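Side-chain contacts in 6-phospho-alpha-glucosidase (Merdibacter massiliensis, PDB 6VC6), which probably hydrolyses 6-phosphorylated alpha-glucosides with the help of NAD and a divalent metal ion, as in other family 4 glycoside hydrolases: residues C170-N175 with N261-Y266; Y245-T250 with P270-S275. One frame throughout, in Å; residues are numbered along the deposited sequence.

Contact 1 (C170-N175 with N261-Y266); sequences CDQPEN and NTYDGY. With MN (manganese (II) ion), chain E; G6P (6-O-phosphono-alpha-D-glucopyranose), chain F; NAD (nicotinamide-adenine-dinucleotide), chain G.
Gln172 and Thr262 form a buried polar contact beside the bound sugar phosphate, where the segment following strand 166-169 of the NAD-binding Rossmann fold meets the type I turn from Asn261 to Asp264. Both donors of Thr262 converge on one amide oxygen: its OG1 lies a short 2.5 Å from Gln172 OE1, well above the carbonyl plane, and its N lies 3.2 Å from the same OE1, on the same face. The bend at chi2 (78°) swings the Gln172 amide over to the turn, with NE2 on the sugar side, 3.4 Å from G6P O1. Gln172 CG rests against the Asn261 amide, whose OD1 takes the Tyr263 N-H on an in-plane lone pair at 2.9 Å and so caps the turn. Replacing Gln172 with an alanine would probably leave both Thr262 donors without their shared acceptor and open a gap beside the sugar. Tyr263 turns its ring edge to that sugar, its OH 3.2 Å from G6P C1. Cys170 SG ligates manganese, which His200 also binds, at 2.2 Å. The same Cys170 SG accepts a nearly straight bond (167°) from Gln172 N, 3.3 Å away.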
loop_
_atom_site.group_PDB
_atom_site.type_symbol
_atom_site.label_atom_id
_atom_site.label_comp_id
_atom_site.label_asym_id
_atom_site.label_seq_id
_atom_site.Cartn_x
_atom_site.Cartn_y
_atom_site.Cartn_z
ATOM N N CYS A 170 -2.740 -3.761 -1.594
ATOM C CA CYS A 170 -2.974 -2.324 -1.638
ATOM C C CYS A 170 -4.470 -2.072 -1.700
ATOM O O CYS A 170 -5.200 -2.815 -2.362
ATOM C CB CYS A 170 -2.293 -1.680 -2.849
ATOM S SG CYS A 170 -2.689 0.063 -3.109
ATOM N N ASP A 171 -4.921 -1.018 -1.020
ATOM C CA ASP A 171 -6.346 -0.724 -0.935
ATOM C C ASP A 171 -6.820 0.254 -2.001
ATOM O O ASP A 171 -8.007 0.596 -2.017
ATOM C CB ASP A 171 -6.707 -0.193 0.459
ATOM C CG ASP A 171 -6.007 1.104 0.802
ATOM O OD1 ASP A 171 -6.289 1.645 1.892
ATOM O OD2 ASP A 171 -5.174 1.581 0.008
ATOM N N GLN A 172 -5.935 0.693 -2.902
ATOM C CA GLN A 172 -6.352 1.643 -3.932
ATOM C C GLN A 172 -7.331 1.029 -4.927
ATOM O O GLN A 172 -8.339 1.684 -5.245
ATOM C CB GLN A 172 -5.119 2.230 -4.625
ATOM C CG GLN A 172 -5.419 2.953 -5.927
ATOM C CD GLN A 172 -5.987 4.343 -5.710
ATOM O OE1 GLN A 172 -6.419 5.001 -6.655
ATOM N NE2 GLN A 172 -5.986 4.798 -4.462
ATOM N N PRO A 173 -7.115 -0.184 -5.458
ATOM C CA PRO A 173 -8.119 -0.747 -6.379
ATOM C C PRO A 173 -9.503 -0.886 -5.765
ATOM O O PRO A 173 -10.502 -0.637 -6.452
ATOM C CB PRO A 173 -7.522 -2.111 -6.750
ATOM C CG PRO A 173 -6.060 -1.929 -6.591
ATOM C CD PRO A 173 -5.907 -1.030 -5.400
ATOM N N GLU A 174 -9.598 -1.275 -4.490
ATOM C CA GLU A 174 -10.911 -1.371 -3.858
ATOM C C GLU A 174 -11.516 0.008 -3.626
ATOM O O GLU A 174 -12.729 0.193 -3.784
ATOM C CB GLU A 174 -10.821 -2.140 -2.540
ATOM C CG GLU A 174 -12.138 -2.164 -1.765
ATOM C CD GLU A 174 -12.053 -2.932 -0.461
ATOM O OE1 GLU A 174 -12.012 -4.179 -0.502
ATOM O OE2 GLU A 174 -12.026 -2.286 0.609
ATOM N N ASN A 175 -10.688 0.989 -3.251
ATOM C CA ASN A 175 -11.200 2.336 -3.022
ATOM C C ASN A 175 -11.781 2.938 -4.295
ATOM O O ASN A 175 -12.719 3.740 -4.230
ATOM C CB ASN A 175 -10.096 3.232 -2.464
ATOM C CG ASN A 175 -9.877 3.026 -0.978
ATOM O OD1 ASN A 175 -10.776 2.581 -0.264
ATOM N ND2 ASN A 175 -8.681 3.350 -0.504
ATOM N N ASN A 261 -6.337 3.684 -12.327
ATOM C CA ASN A 261 -5.853 3.887 -10.969
ATOM C C ASN A 261 -5.470 5.352 -10.800
ATOM O O ASN A 261 -4.825 5.935 -11.674
ATOM C CB ASN A 261 -4.651 2.974 -10.708
ATOM C CG ASN A 261 -4.227 2.950 -9.251
ATOM O OD1 ASN A 261 -3.974 3.991 -8.643
ATOM N ND2 ASN A 261 -4.132 1.750 -8.686
ATOM N N THR A 262 -5.881 5.955 -9.680
ATOM C CA THR A 262 -5.665 7.390 -9.503
ATOM C C THR A 262 -4.188 7.758 -9.484
ATOM O O THR A 262 -3.852 8.928 -9.698
ATOM C CB THR A 262 -6.335 7.887 -8.220
ATOM O OG1 THR A 262 -5.655 7.350 -7.079
ATOM C CG2 THR A 262 -7.799 7.473 -8.186
ATOM N N TYR A 263 -3.300 6.794 -9.239
ATOM C CA TYR A 263 -1.870 7.065 -9.296
ATOM C C TYR A 263 -1.354 7.196 -10.722
ATOM O O TYR A 263 -0.213 7.633 -10.909
ATOM C CB TYR A 263 -1.104 5.967 -8.560
ATOM C CG TYR A 263 -1.084 6.155 -7.061
ATOM C CD1 TYR A 263 -0.198 7.042 -6.464
ATOM C CD2 TYR A 263 -1.964 5.459 -6.243
ATOM C CE1 TYR A 263 -0.180 7.220 -5.095
ATOM C CE2 TYR A 263 -1.953 5.632 -4.873
ATOM C CZ TYR A 263 -1.058 6.513 -4.305
ATOM O OH TYR A 263 -1.041 6.691 -2.941
ATOM N N ASP A 264 -2.158 6.831 -11.725
ATOM C CA ASP A 264 -1.753 7.019 -13.115
ATOM C C ASP A 264 -1.561 8.488 -13.465
ATOM O O ASP A 264 -0.855 8.794 -14.432
ATOM C CB ASP A 264 -2.787 6.410 -14.063
ATOM C CG ASP A 264 -2.953 4.918 -13.870
ATOM O OD1 ASP A 264 -2.332 4.356 -12.943
ATOM O OD2 ASP A 264 -3.711 4.306 -14.651
ATOM N N GLY A 265 -2.175 9.398 -12.705
ATOM C CA GLY A 265 -2.087 10.811 -13.039
ATOM C C GLY A 265 -0.671 11.346 -12.973
ATOM O O GLY A 265 -0.292 12.223 -13.754
ATOM N N TYR A 266 0.131 10.828 -12.039
ATOM C CA TYR A 266 1.522 11.261 -11.942
ATOM C C TYR A 266 2.304 10.888 -13.195
ATOM O O TYR A 266 3.079 11.698 -13.719
ATOM C CB TYR A 266 2.182 10.648 -10.706
ATOM C CG TYR A 266 1.549 11.046 -9.391
ATOM C CD1 TYR A 266 1.602 12.357 -8.941
ATOM C CD2 TYR A 266 0.908 10.104 -8.595
ATOM C CE1 TYR A 266 1.030 12.723 -7.737
ATOM C CE2 TYR A 266 0.333 10.461 -7.389
ATOM C CZ TYR A 266 0.397 11.771 -6.966
ATOM O OH TYR A 266 -0.174 12.130 -5.767
HETATM MN MN MN E . -1.391 1.418 -2.007
HETATM C C1 G6P F . -3.377 5.387 -1.208
HETATM C C2 G6P F . -2.484 4.148 -1.368
HETATM C C3 G6P F . -1.489 3.940 -0.240
HETATM C C4 G6P F . -0.899 5.276 0.147
HETATM C C5 G6P F . -2.010 6.093 0.780
HETATM C C6 G6P F . -1.498 7.494 1.085
HETATM O O1 G6P F . -4.754 4.989 -1.251
HETATM O O2 G6P F . -3.310 2.982 -1.483
HETATM O O3 G6P F . -0.449 3.043 -0.642
HETATM O O4 G6P F . 0.157 5.074 1.090
HETATM O O5 G6P F . -3.157 6.239 -0.066
HETATM O O6 G6P F . -2.266 8.040 2.151
HETATM P P G6P F . -1.780 9.373 2.907
HETATM O O1P G6P F . -0.805 8.844 3.932
HETATM O O2P G6P F . -1.151 10.217 1.823
HETATM O O3P G6P F . -3.054 9.955 3.470
HETATM P PA NAD G . 3.308 5.981 10.650
HETATM O O1A NAD G . 2.158 6.656 11.359
HETATM O O2A NAD G . 4.681 6.607 10.676
HETATM O O5B NAD G . 3.436 4.477 11.204
HETATM C C5B NAD G . 4.616 3.718 10.968
HETATM C C4B NAD G . 4.948 2.901 12.206
HETATM O O4B NAD G . 5.836 1.835 11.861
HETATM C C3B NAD G . 5.650 3.763 13.242
HETATM O O3B NAD G . 4.992 3.624 14.503
HETATM C C2B NAD G . 7.053 3.203 13.340
HETATM O O2B NAD G . 7.505 3.206 14.695
HETATM C C1B NAD G . 6.899 1.787 12.813
HETATM N N9A NAD G . 8.154 1.286 12.201
HETATM C C8A NAD G . 8.988 1.965 11.390
HETATM N N7A NAD G . 10.046 1.193 11.025
HETATM C C5A NAD G . 9.894 -0.007 11.617
HETATM C C6A NAD G . 10.642 -1.286 11.661
HETATM N N6A NAD G . 11.801 -1.445 10.979
HETATM N N1A NAD G . 10.129 -2.290 12.407
HETATM C C2A NAD G . 8.977 -2.150 13.091
HETATM N N3A NAD G . 8.249 -1.021 13.097
HETATM C C4A NAD G . 8.649 0.065 12.394
HETATM O O3 NAD G . 2.903 5.720 9.114
HETATM P PN NAD G . 1.375 5.632 8.621
HETATM O O1N NAD G . 1.027 6.923 7.918
HETATM O O2N NAD G . 0.507 5.111 9.742
HETATM O O5D NAD G . 1.515 4.479 7.511
HETATM C C5D NAD G . 1.583 3.111 7.903
HETATM C C4D NAD G . 2.040 2.291 6.706
HETATM O O4D NAD G . 0.907 1.772 6.007
HETATM C C3D NAD G . 2.810 3.163 5.725
HETATM O O3D NAD G . 4.005 2.482 5.335
HETATM C C2D NAD G . 1.904 3.277 4.521
HETATM O O2D NAD G . 2.658 3.349 3.311
HETATM C C1D NAD G . 1.112 1.987 4.610
HETATM N N1N NAD G . -0.142 2.045 3.864
HETATM C C2N NAD G . -0.246 1.252 2.798
HETATM C C3N NAD G . -1.395 1.234 2.027
HETATM C C7N NAD G . -1.456 0.325 0.837
HETATM O O7N NAD G . -2.348 0.467 0.019
HETATM N N7N NAD G . -0.516 -0.611 0.704
HETATM C C4N NAD G . -2.461 2.050 2.382
HETATM C C5N NAD G . -2.329 2.873 3.496
HETATM C C6N NAD G . -1.149 2.848 4.234
#

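Contact 2 (Y245-T250 with P270-S275); sequences YGFVQT and PDYKFS
Phe247 presents one face of its ring to Lys273, whose CE sits 3.7 Å above the plane and toward the rim, while Thr250 CB of its own segment lies over the opposite face, 4.2 Å from the plane and likewise off centre. The Tyr272 ring is the second partner. Its plane is only 24° from that of Phe247, but the centroids are 5.1 Å apart and the rings have slid past one another, so that they barely overlap. The contact comes down to one pair of ring carbons, Phe247 CE1 against Tyr272 CE1 at 3.5 Å.

Lys273 combines two kinds of interaction with the same face. Its CE makes a CH-pi contact, coming closest at Phe247 CD2 (3.8 Å), and its NZ makes an off-centre cation-pi contact at 4.4 Å from the Phe247 centroid, displaced toward the CG-CD2 edge. With CG anti to the carbonyl carbon (chi1 -68°), one bend at chi2 (-73°) sends the otherwise extended chain across the ring. Lys273 also makes a cation-pi contact with Tyr266, and Tyr269 meets Phe247 edge-to-face.

The backbones stand well apart, the nearest CA atoms, of Phe247 and Lys273, being 9.9 Å from each other, and no hydrogen bond joins the segments. Within helix 270-275 and just after it, the Tyr272 carbonyl O accepts from both Ser275 OG and His276 ND1. The arrangement is a cation-pi and CH-pi contact at the protein surface, by which helix 270-275 packs through Tyr272 and Lys273 against the junction of helices 239-246 and 248-254 in the region of the family 4 C-terminal domain.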
loop_
_atom_site.group_PDB
_atom_site.type_symbol
_atom_site.label_atom_id
_atom_site.label_comp_id
_atom_site.label_asym_id
_atom_site.label_seq_id
_atom_site.Cartn_x
_atom_site.Cartn_y
_atom_site.Cartn_z
ATOM N N TYR A 245 -8.722 12.398 -6.910
ATOM C CA TYR A 245 -9.848 11.631 -7.434
ATOM C C TYR A 245 -10.579 12.398 -8.529
ATOM O O TYR A 245 -11.017 11.807 -9.522
ATOM C CB TYR A 245 -10.806 11.269 -6.302
ATOM C CG TYR A 245 -10.478 9.961 -5.620
ATOM C CD1 TYR A 245 -11.146 8.792 -5.958
ATOM C CD2 TYR A 245 -9.498 9.896 -4.638
ATOM C CE1 TYR A 245 -10.849 7.596 -5.339
ATOM C CE2 TYR A 245 -9.193 8.702 -4.013
ATOM C CZ TYR A 245 -9.872 7.556 -4.366
ATOM O OH TYR A 245 -9.572 6.365 -3.747
ATOM N N GLY A 246 -10.722 13.716 -8.365
ATOM C CA GLY A 246 -11.394 14.509 -9.378
ATOM C C GLY A 246 -10.651 14.554 -10.696
ATOM O O GLY A 246 -11.266 14.727 -11.753
ATOM N N PHE A 247 -9.327 14.391 -10.659
ATOM C CA PHE A 247 -8.509 14.429 -11.866
ATOM C C PHE A 247 -8.780 13.258 -12.803
ATOM O O PHE A 247 -8.353 13.305 -13.962
ATOM C CB PHE A 247 -7.029 14.460 -11.484
ATOM C CG PHE A 247 -6.116 14.822 -12.619
ATOM C CD1 PHE A 247 -6.036 16.128 -13.073
ATOM C CD2 PHE A 247 -5.332 13.856 -13.228
ATOM C CE1 PHE A 247 -5.194 16.463 -14.117
ATOM C CE2 PHE A 247 -4.489 14.185 -14.271
ATOM C CZ PHE A 247 -4.419 15.490 -14.717
ATOM N N VAL A 248 -9.475 12.216 -12.337
ATOM C CA VAL A 248 -9.756 11.090 -13.223
ATOM C C VAL A 248 -10.684 11.515 -14.356
ATOM O O VAL A 248 -10.628 10.955 -15.459
ATOM C CB VAL A 248 -10.339 9.914 -12.413
ATOM C CG1 VAL A 248 -9.350 9.432 -11.361
ATOM C CG2 VAL A 248 -11.648 10.324 -11.759
ATOM N N GLN A 249 -11.496 12.557 -14.152
ATOM C CA GLN A 249 -12.338 13.066 -15.231
ATOM C C GLN A 249 -11.499 13.519 -16.420
ATOM O O GLN A 249 -11.834 13.224 -17.573
ATOM C CB GLN A 249 -13.207 14.214 -14.718
ATOM C CG GLN A 249 -14.229 14.721 -15.723
ATOM C CD GLN A 249 -15.067 15.862 -15.178
ATOM O OE1 GLN A 249 -14.545 16.792 -14.563
ATOM N NE2 GLN A 249 -16.373 15.796 -15.402
ATOM N N THR A 250 -10.405 14.238 -16.160
ATOM C CA THR A 250 -9.508 14.646 -17.238
ATOM C C THR A 250 -8.858 13.434 -17.893
ATOM O O THR A 250 -8.790 13.338 -19.124
ATOM C CB THR A 250 -8.440 15.599 -16.697
ATOM O OG1 THR A 250 -9.055 16.820 -16.265
ATOM C CG2 THR A 250 -7.405 15.911 -17.769
ATOM N N PRO A 270 2.939 14.469 -15.545
ATOM C CA PRO A 270 3.938 14.923 -14.566
ATOM C C PRO A 270 4.084 16.433 -14.517
ATOM O O PRO A 270 4.353 16.981 -13.440
ATOM C CB PRO A 270 5.229 14.244 -15.039
ATOM C CG PRO A 270 5.033 14.064 -16.500
ATOM C CD PRO A 270 3.567 13.785 -16.691
ATOM N N ASP A 271 3.909 17.125 -15.646
ATOM C CA ASP A 271 3.997 18.581 -15.646
ATOM C C ASP A 271 2.878 19.197 -14.816
ATOM O O ASP A 271 3.120 20.067 -13.972
ATOM C CB ASP A 271 3.955 19.109 -17.081
ATOM C CG ASP A 271 5.222 18.804 -17.853
ATOM O OD1 ASP A 271 6.222 18.394 -17.225
ATOM O OD2 ASP A 271 5.220 18.973 -19.091
ATOM N N TYR A 272 1.640 18.752 -15.043
ATOM C CA TYR A 272 0.505 19.306 -14.308
ATOM C C TYR A 272 0.584 18.967 -12.825
ATOM O O TYR A 272 0.334 19.829 -11.974
ATOM C CB TYR A 272 -0.807 18.796 -14.908
ATOM C CG TYR A 272 -2.051 19.334 -14.234
ATOM C CD1 TYR A 272 -2.601 18.693 -13.131
ATOM C CD2 TYR A 272 -2.678 20.479 -14.706
ATOM C CE1 TYR A 272 -3.735 19.181 -12.512
ATOM C CE2 TYR A 272 -3.816 20.973 -14.095
ATOM C CZ TYR A 272 -4.339 20.321 -12.999
ATOM O OH TYR A 272 -5.470 20.807 -12.385
ATOM N N LYS A 273 0.924 17.719 -12.496
ATOM C CA LYS A 273 0.974 17.317 -11.094
ATOM C C LYS A 273 2.068 18.063 -10.341
ATOM O O LYS A 273 1.859 18.494 -9.201
ATOM C CB LYS A 273 1.179 15.806 -10.986
ATOM C CG LYS A 273 -0.005 14.982 -11.474
ATOM C CD LYS A 273 -1.166 15.033 -10.495
ATOM C CE LYS A 273 -2.320 14.160 -10.968
ATOM N NZ LYS A 273 -3.319 13.921 -9.889
ATOM N N PHE A 274 3.238 18.232 -10.961
ATOM C CA PHE A 274 4.318 18.961 -10.303
ATOM C C PHE A 274 3.962 20.431 -10.116
ATOM O O PHE A 274 4.296 21.030 -9.087
ATOM C CB PHE A 274 5.612 18.825 -11.106
ATOM C CG PHE A 274 6.701 19.767 -10.666
ATOM C CD1 PHE A 274 7.495 19.465 -9.573
ATOM C CD2 PHE A 274 6.931 20.952 -11.349
ATOM C CE1 PHE A 274 8.496 20.328 -9.165
ATOM C CE2 PHE A 274 7.929 21.820 -10.944
ATOM C CZ PHE A 274 8.712 21.506 -9.851
ATOM N N SER A 275 3.281 21.027 -11.097
ATOM C CA SER A 275 2.961 22.449 -11.085
ATOM C C SER A 275 2.040 22.839 -9.937
ATOM O O SER A 275 1.999 24.017 -9.568
ATOM C CB SER A 275 2.325 22.854 -12.415
ATOM O OG SER A 275 1.066 22.229 -12.586
#

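Overall arrangement
Contacts 1 and 2 interlock along the chain, their segments alternating, and their centres are 13 Å apart. Tyr245, at the start of segment 245-250, points the first bond of its side chain away from segment 270-275, and its OH packs 3.4 Å from Asn175 CB of contact 1. Helix 264-268 is followed in the chain by helix 270-275, and Lys273 CG lies 3.6 Å from Gly265 O. Contact 1 lies directly at the manganese, sugar phosphate and NAD; contact 2 is at the surface, with the Lys273 side chain about 12 Å from G6P. Helix 239-246 links the two regions further, since Thr244 touches Thr262 and Trp241, itself part of the sugar pocket, touches Tyr263.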